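Local atomic coordinates of hypothetical protein (Geobacillus stearothermophilus, PDB entry 1U84), a protein that is of unknown function, a small all-helical single-chain protein belonging to the uncharacterised DUF1871 family. Residues W20-Y30 and Y58-I66. Sequence-based numbering, arbitrary orientation.
Sequences WDPFGLGKDAY and YEFAFDEPI
With chi1 of Trp20 at -167°, CG anti to the backbone N, the indole lies against Tyr58, whose own CG, beside its backbone N, turns the phenol toward the loop. The two meet edge to face: Trp20 CZ3 stands over the centre of the Tyr58 ring, 3.8 Å from Tyr58 CZ, with the planes at 85°. Ile66 extends CD1 into the angle between Trp20 and Pro22, 3.5 Å from Trp20 CH2 and equally close to Pro22 CB. Pro22 CG in turn lies over one face of the indole and also touches Tyr58 CE2.

Farther along the loop, the Phe23 and Phe62 side chains run antiparallel past one another, Phe23 CD2 over the rim of one Phe62 face; Phe23 CE2 comes 3.5 Å from Phe62 CD2, the planes inclined at 59°. Leu25 CD1 and Tyr30 CE1 also touch Phe62, neither placed squarely over its face, the tyrosine rim to rim with Tyr30 CE1 3.4 Å from Phe62 CZ.

Tyr30 links this apolar group to a polar one. Its hydroxyl donates to Asp21 OD1 (2.6 Å between Tyr30 OH and Asp21 OD1) on the anti lone pair, while Leu25 N takes the syn lone pair of the same oxygen; Phe23 N donates back to Tyr30 OH. A water over the centre of one Tyr30 face lies 2.7 Å from Tyr58 OH and receives a weak bond from Asp21 N.

Trp20 and Ile66 also touch Cys71 of helix 68-85, and Tyr58 touches helix 31-41. No direct hydrogen bond joins the two segments, so the loop between helices 8-20 and 31-41 meets the end of helix 47-62 and the loop after it through an aromatic cluster filled out by Pro22, Leu25 and Ile66, while Asp21 and Tyr30 brace the loop internally and the water adds a bridge, weak on its Asp21 side.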
ATOM      1  N   TRP A  20      -3.160  -3.886   6.379  1.00 11.39           N
ATOM      2  CA  TRP A  20      -3.950  -4.432   5.272  1.00 10.54           C
ATOM      3  C   TRP A  20      -3.983  -5.976   5.313  1.00 11.28           C
ATOM      4  O   TRP A  20      -5.051  -6.596   5.164  1.00 11.89           O
ATOM      5  CB  TRP A  20      -3.366  -3.952   3.947  1.00 11.19           C
ATOM      6  CG  TRP A  20      -4.226  -4.164   2.753  1.00 10.10           C
ATOM      7  CD1 TRP A  20      -5.580  -3.915   2.630  1.00 12.35           C
ATOM      8  CD2 TRP A  20      -3.779  -4.590   1.485  1.00  9.51           C
ATOM      9  NE1 TRP A  20      -5.996  -4.189   1.356  1.00  9.37           N
ATOM     10  CE2 TRP A  20      -4.901  -4.584   0.615  1.00 10.51           C
ATOM     11  CE3 TRP A  20      -2.516  -4.947   0.969  1.00  8.51           C
ATOM     12  CZ2 TRP A  20      -4.798  -4.967  -0.720  1.00 10.12           C
ATOM     13  CZ3 TRP A  20      -2.418  -5.322  -0.364  1.00 10.69           C
ATOM     14  CH2 TRP A  20      -3.554  -5.317  -1.202  1.00 12.20           C
ATOM     15  N   ASP A  21      -2.814  -6.569   5.566  1.00 10.40           N
ATOM     16  CA  ASP A  21      -2.683  -8.012   5.851  1.00 11.26           C
ATOM     17  C   ASP A  21      -3.610  -8.889   4.975  1.00 11.29           C
ATOM     18  O   ASP A  21      -4.481  -9.628   5.491  1.00 12.02           O
ATOM     19  CB  ASP A  21      -2.870  -8.288   7.357  1.00 11.94           C
ATOM     20  CG  ASP A  21      -2.472  -9.715   7.750  1.00 13.27           C
ATOM     21  OD1 ASP A  21      -1.896 -10.448   6.906  1.00 12.07           O
ATOM     22  OD2 ASP A  21      -2.752 -10.100   8.913  1.00 16.82           O
ATOM     23  N   PRO A  22      -3.433  -8.841   3.650  1.00 11.18           N
ATOM     24  CA  PRO A  22      -4.316  -9.555   2.720  1.00 12.08           C
ATOM     25  C   PRO A  22      -4.269 -11.067   2.848  1.00 13.04           C
ATOM     26  O   PRO A  22      -5.216 -11.730   2.440  1.00 14.49           O
ATOM     27  CB  PRO A  22      -3.784  -9.157   1.350  1.00 13.56           C
ATOM     28  CG  PRO A  22      -2.346  -8.773   1.613  1.00 10.84           C
ATOM     29  CD  PRO A  22      -2.400  -8.071   2.918  1.00  9.89           C
ATOM     30  N   PHE A  23      -3.206 -11.606   3.441  1.00 12.29           N
ATOM     31  CA  PHE A  23      -3.096 -13.071   3.514  1.00 12.44           C
ATOM     32  C   PHE A  23      -3.150 -13.611   4.949  1.00 11.88           C
ATOM     33  O   PHE A  23      -2.847 -14.785   5.193  1.00 12.02           O
ATOM     34  CB  PHE A  23      -1.845 -13.527   2.758  1.00 12.58           C
ATOM     35  CG  PHE A  23      -1.882 -13.188   1.298  1.00 12.16           C
ATOM     36  CD1 PHE A  23      -2.934 -13.641   0.496  1.00 15.15           C
ATOM     37  CD2 PHE A  23      -0.897 -12.382   0.730  1.00 11.56           C
ATOM     38  CE1 PHE A  23      -2.984 -13.318  -0.877  1.00 16.84           C
ATOM     39  CE2 PHE A  23      -0.943 -12.039  -0.637  1.00 12.95           C
ATOM     40  CZ  PHE A  23      -2.002 -12.502  -1.428  1.00 14.37           C
ATOM     41  N   GLY A  24      -3.525 -12.763   5.905  1.00 12.08           N
ATOM     42  CA  GLY A  24      -3.689 -13.234   7.297  1.00 12.34           C
ATOM     43  C   GLY A  24      -2.388 -13.740   7.900  1.00 12.74           C
ATOM     44  O   GLY A  24      -2.331 -14.789   8.557  1.00 12.05           O
ATOM     45  N   LEU A  25      -1.329 -12.977   7.673  1.00 12.36           N
ATOM     46  CA  LEU A  25       0.019 -13.325   8.140  1.00 12.29           C
ATOM     47  C   LEU A  25       0.494 -12.474   9.325  1.00 12.44           C
ATOM     48  O   LEU A  25       1.544 -12.732   9.918  1.00 12.92           O
ATOM     49  CB  LEU A  25       1.016 -13.179   6.958  1.00 11.46           C
ATOM     50  CG  LEU A  25       0.789 -14.033   5.703  1.00 11.55           C
ATOM     51  CD1 LEU A  25       1.715 -13.572   4.562  1.00 11.84           C
ATOM     52  CD2 LEU A  25       0.997 -15.525   5.974  1.00 13.37           C
ATOM     53  N   GLY A  26      -0.306 -11.473   9.686  1.00 14.02           N
ATOM     54  CA  GLY A  26       0.032 -10.515  10.722  1.00 14.92           C
ATOM     55  C   GLY A  26       0.694  -9.296  10.103  1.00 16.15           C
ATOM     56  O   GLY A  26       1.363  -9.398   9.067  1.00 15.36           O
ATOM     57  N   LYS A  27       0.545  -8.162  10.780  1.00 17.90           N
ATOM     58  CA  LYS A  27       1.010  -6.867  10.251  1.00 20.32           C
ATOM     59  C   LYS A  27       2.524  -6.792  10.037  1.00 20.24           C
ATOM     60  O   LYS A  27       2.994  -5.965   9.245  1.00 21.62           O
ATOM     61  CB  LYS A  27       0.505  -5.709  11.129  1.00 20.88           C
ATOM     62  CG  LYS A  27       1.155  -5.603  12.528  1.00 21.78           C
ATOM     63  CD  LYS A  27       0.400  -4.584  13.398  1.00 24.26           C
ATOM     64  CE  LYS A  27       1.044  -4.434  14.769  1.00 27.98           C
ATOM     65  NZ  LYS A  27       0.539  -3.219  15.498  1.00 32.00           N
ATOM     66  N   ASP A  28       3.287  -7.648  10.720  1.00 19.63           N
ATOM     67  CA  ASP A  28       4.757  -7.599  10.657  1.00 18.91           C
ATOM     68  C   ASP A  28       5.379  -8.377   9.504  1.00 17.59           C
ATOM     69  O   ASP A  28       6.599  -8.358   9.310  1.00 18.91           O
ATOM     70  CB  ASP A  28       5.339  -8.137  11.977  1.00 20.45           C
ATOM     71  CG  ASP A  28       5.253  -7.143  13.091  1.00 22.34           C
ATOM     72  OD1 ASP A  28       5.047  -5.948  12.807  1.00 26.58           O
ATOM     73  OD2 ASP A  28       5.413  -7.552  14.259  1.00 28.82           O
ATOM     74  N   ALA A  29       4.556  -9.082   8.734  1.00 14.92           N
ATOM     75  CA  ALA A  29       5.057  -9.945   7.685  1.00 13.60           C
ATOM     76  C   ALA A  29       5.350  -9.182   6.386  1.00 11.92           C
ATOM     77  O   ALA A  29       5.778  -9.788   5.392  1.00 11.10           O
ATOM     78  CB  ALA A  29       4.050 -11.084   7.407  1.00 13.77           C
ATOM     79  N   TYR A  30       5.067  -7.875   6.380  1.00 10.21           N
ATOM     80  CA  TYR A  30       5.050  -7.124   5.097  1.00  8.70           C
ATOM     81  C   TYR A  30       5.955  -5.917   5.029  1.00  9.37           C
ATOM     82  O   TYR A  30       5.719  -5.010   4.225  1.00 10.23           O
ATOM     83  CB  TYR A  30       3.622  -6.650   4.784  1.00  8.70           C
ATOM     84  CG  TYR A  30       2.556  -7.738   4.746  1.00  7.45           C
ATOM     85  CD1 TYR A  30       2.263  -8.417   3.558  1.00  7.38           C
ATOM     86  CD2 TYR A  30       1.793  -8.012   5.890  1.00  8.95           C
ATOM     87  CE1 TYR A  30       1.270  -9.397   3.524  1.00  7.97           C
ATOM     88  CE2 TYR A  30       0.787  -8.993   5.869  1.00  9.22           C
ATOM     89  CZ  TYR A  30       0.500  -9.631   4.688  1.00  8.13           C
ATOM     90  OH  TYR A  30      -0.498 -10.569   4.682  1.00  9.99           O
ATOM     91  N   TYR A  58       2.683  -7.073  -4.549  1.00  8.04           N
ATOM     92  CA  TYR A  58       2.216  -8.213  -3.755  1.00  8.30           C
ATOM     93  C   TYR A  58       2.192  -9.476  -4.590  1.00  9.62           C
ATOM     94  O   TYR A  58       2.434 -10.554  -4.035  1.00  9.77           O
ATOM     95  CB  TYR A  58       0.843  -7.929  -3.095  1.00  8.32           C
ATOM     96  CG  TYR A  58       0.968  -7.146  -1.820  1.00  7.39           C
ATOM     97  CD1 TYR A  58       1.307  -5.783  -1.834  1.00  7.44           C
ATOM     98  CD2 TYR A  58       0.727  -7.745  -0.591  1.00  8.55           C
ATOM     99  CE1 TYR A  58       1.448  -5.068  -0.653  1.00  7.60           C
ATOM    100  CE2 TYR A  58       0.837  -7.024   0.607  1.00  6.54           C
ATOM    101  CZ  TYR A  58       1.207  -5.670   0.565  1.00  5.86           C
ATOM    102  OH  TYR A  58       1.354  -4.937   1.735  1.00  9.24           O
ATOM    103  N   GLU A  59       1.952  -9.354  -5.899  1.00 10.88           N
ATOM    104  CA  GLU A  59       2.042 -10.542  -6.758  1.00 12.75           C
ATOM    105  C   GLU A  59       3.496 -11.060  -6.808  1.00 12.60           C
ATOM    106  O   GLU A  59       3.721 -12.273  -6.760  1.00 13.88           O
ATOM    107  CB  GLU A  59       1.522 -10.279  -8.158  1.00 13.80           C
ATOM    108  CG  GLU A  59       1.473 -11.572  -8.946  1.00 18.33           C
ATOM    109  CD  GLU A  59       0.860 -11.410 -10.308  1.00 24.45           C
ATOM    110  OE1 GLU A  59       0.527 -10.260 -10.695  1.00 27.45           O
ATOM    111  OE2 GLU A  59       0.717 -12.448 -11.000  1.00 28.94           O
ATOM    112  N   PHE A  60       4.476 -10.157  -6.897  1.00 12.82           N
ATOM    113  CA  PHE A  60       5.872 -10.605  -6.863  1.00 13.44           C
ATOM    114  C   PHE A  60       6.145 -11.314  -5.539  1.00 12.85           C
ATOM    115  O   PHE A  60       6.791 -12.389  -5.511  1.00 13.11           O
ATOM    116  CB  PHE A  60       6.891  -9.480  -7.003  1.00 14.54           C
ATOM    117  CG  PHE A  60       8.303  -9.949  -6.803  1.00 15.26           C
ATOM    118  CD1 PHE A  60       8.920 -10.715  -7.785  1.00 17.25           C
ATOM    119  CD2 PHE A  60       8.989  -9.695  -5.621  1.00 16.97           C
ATOM    120  CE1 PHE A  60      10.232 -11.194  -7.615  1.00 18.58           C
ATOM    121  CE2 PHE A  60      10.313 -10.167  -5.435  1.00 17.16           C
ATOM    122  CZ  PHE A  60      10.920 -10.918  -6.443  1.00 18.93           C
ATOM    123  N   ALA A  61       5.692 -10.697  -4.450  1.00 10.71           N
ATOM    124  CA  ALA A  61       6.051 -11.157  -3.109  1.00  9.98           C
ATOM    125  C   ALA A  61       5.468 -12.519  -2.777  1.00 10.29           C
ATOM    126  O   ALA A  61       6.091 -13.282  -2.059  1.00 10.29           O
ATOM    127  CB  ALA A  61       5.628 -10.157  -2.035  1.00  9.74           C
ATOM    128  N   PHE A  62       4.247 -12.765  -3.246  1.00 11.28           N
ATOM    129  CA  PHE A  62       3.471 -13.926  -2.790  1.00 11.92           C
ATOM    130  C   PHE A  62       3.054 -14.902  -3.861  1.00 13.69           C
ATOM    131  O   PHE A  62       2.479 -15.937  -3.547  1.00 13.55           O
ATOM    132  CB  PHE A  62       2.233 -13.473  -1.999  1.00 11.87           C
ATOM    133  CG  PHE A  62       2.579 -12.769  -0.708  1.00  9.64           C
ATOM    134  CD1 PHE A  62       3.035 -13.471   0.386  1.00 10.66           C
ATOM    135  CD2 PHE A  62       2.533 -11.375  -0.627  1.00  9.88           C
ATOM    136  CE1 PHE A  62       3.386 -12.801   1.572  1.00  8.37           C
ATOM    137  CE2 PHE A  62       2.842 -10.708   0.562  1.00 12.40           C
ATOM    138  CZ  PHE A  62       3.308 -11.411   1.648  1.00  9.01           C
ATOM    139  N   ASP A  63       3.378 -14.594  -5.113  1.00 15.31           N
ATOM    140  CA  ASP A  63       3.028 -15.450  -6.258  1.00 18.72           C
ATOM    141  C   ASP A  63       1.521 -15.708  -6.284  1.00 20.13           C
ATOM    142  O   ASP A  63       1.053 -16.835  -6.421  1.00 22.30           O
ATOM    143  CB  ASP A  63       3.884 -16.731  -6.259  1.00 19.11           C
ATOM    144  CG  ASP A  63       5.360 -16.436  -6.564  1.00 21.51           C
ATOM    145  OD1 ASP A  63       5.635 -15.643  -7.486  1.00 26.58           O
ATOM    146  OD2 ASP A  63       6.258 -17.001  -5.906  1.00 25.99           O
ATOM    147  N   GLU A  64       0.787 -14.619  -6.094  1.00 21.38           N
ATOM    148  CA  GLU A  64      -0.671 -14.609  -6.028  1.00 23.63           C
ATOM    149  C   GLU A  64      -1.136 -13.202  -6.376  1.00 22.78           C
ATOM    150  O   GLU A  64      -0.673 -12.240  -5.770  1.00 23.54           O
ATOM    151  CB  GLU A  64      -1.129 -14.941  -4.611  1.00 23.82           C
ATOM    152  CG  GLU A  64      -1.351 -16.415  -4.369  1.00 28.94           C
ATOM    153  CD  GLU A  64      -1.533 -16.719  -2.910  1.00 32.30           C
ATOM    154  OE1 GLU A  64      -1.764 -15.767  -2.138  1.00 37.14           O
ATOM    155  OE2 GLU A  64      -1.440 -17.896  -2.519  1.00 34.67           O
ATOM    156  N   PRO A  65      -2.040 -13.071  -7.362  1.00 22.40           N
ATOM    157  CA  PRO A  65      -2.563 -11.745  -7.690  1.00 21.82           C
ATOM    158  C   PRO A  65      -3.751 -11.374  -6.786  1.00 20.07           C
ATOM    159  O   PRO A  65      -4.768 -12.089  -6.764  1.00 21.73           O
ATOM    160  CB  PRO A  65      -3.001 -11.907  -9.153  1.00 22.46           C
ATOM    161  CG  PRO A  65      -3.481 -13.347  -9.209  1.00 22.31           C
ATOM    162  CD  PRO A  65      -2.578 -14.122  -8.251  1.00 22.72           C
ATOM    163  N   ILE A  66      -3.611 -10.302  -6.016  1.00 16.90           N
ATOM    164  CA  ILE A  66      -4.704  -9.811  -5.201  1.00 14.88           C
ATOM    165  C   ILE A  66      -5.664  -9.135  -6.184  1.00 13.81           C
ATOM    166  O   ILE A  66      -5.224  -8.376  -7.056  1.00 13.97           O
ATOM    167  CB  ILE A  66      -4.230  -8.819  -4.100  1.00 14.45           C
ATOM    168  CG1 ILE A  66      -3.295  -9.526  -3.110  1.00 13.95           C
ATOM    169  CG2 ILE A  66      -5.404  -8.178  -3.408  1.00 14.74           C
ATOM    170  CD1 ILE A  66      -2.730  -8.658  -2.001  1.00 15.84           C
TER
HETATM  171  O   HOH W   1       0.015  -5.900   3.913  1.00  8.72           O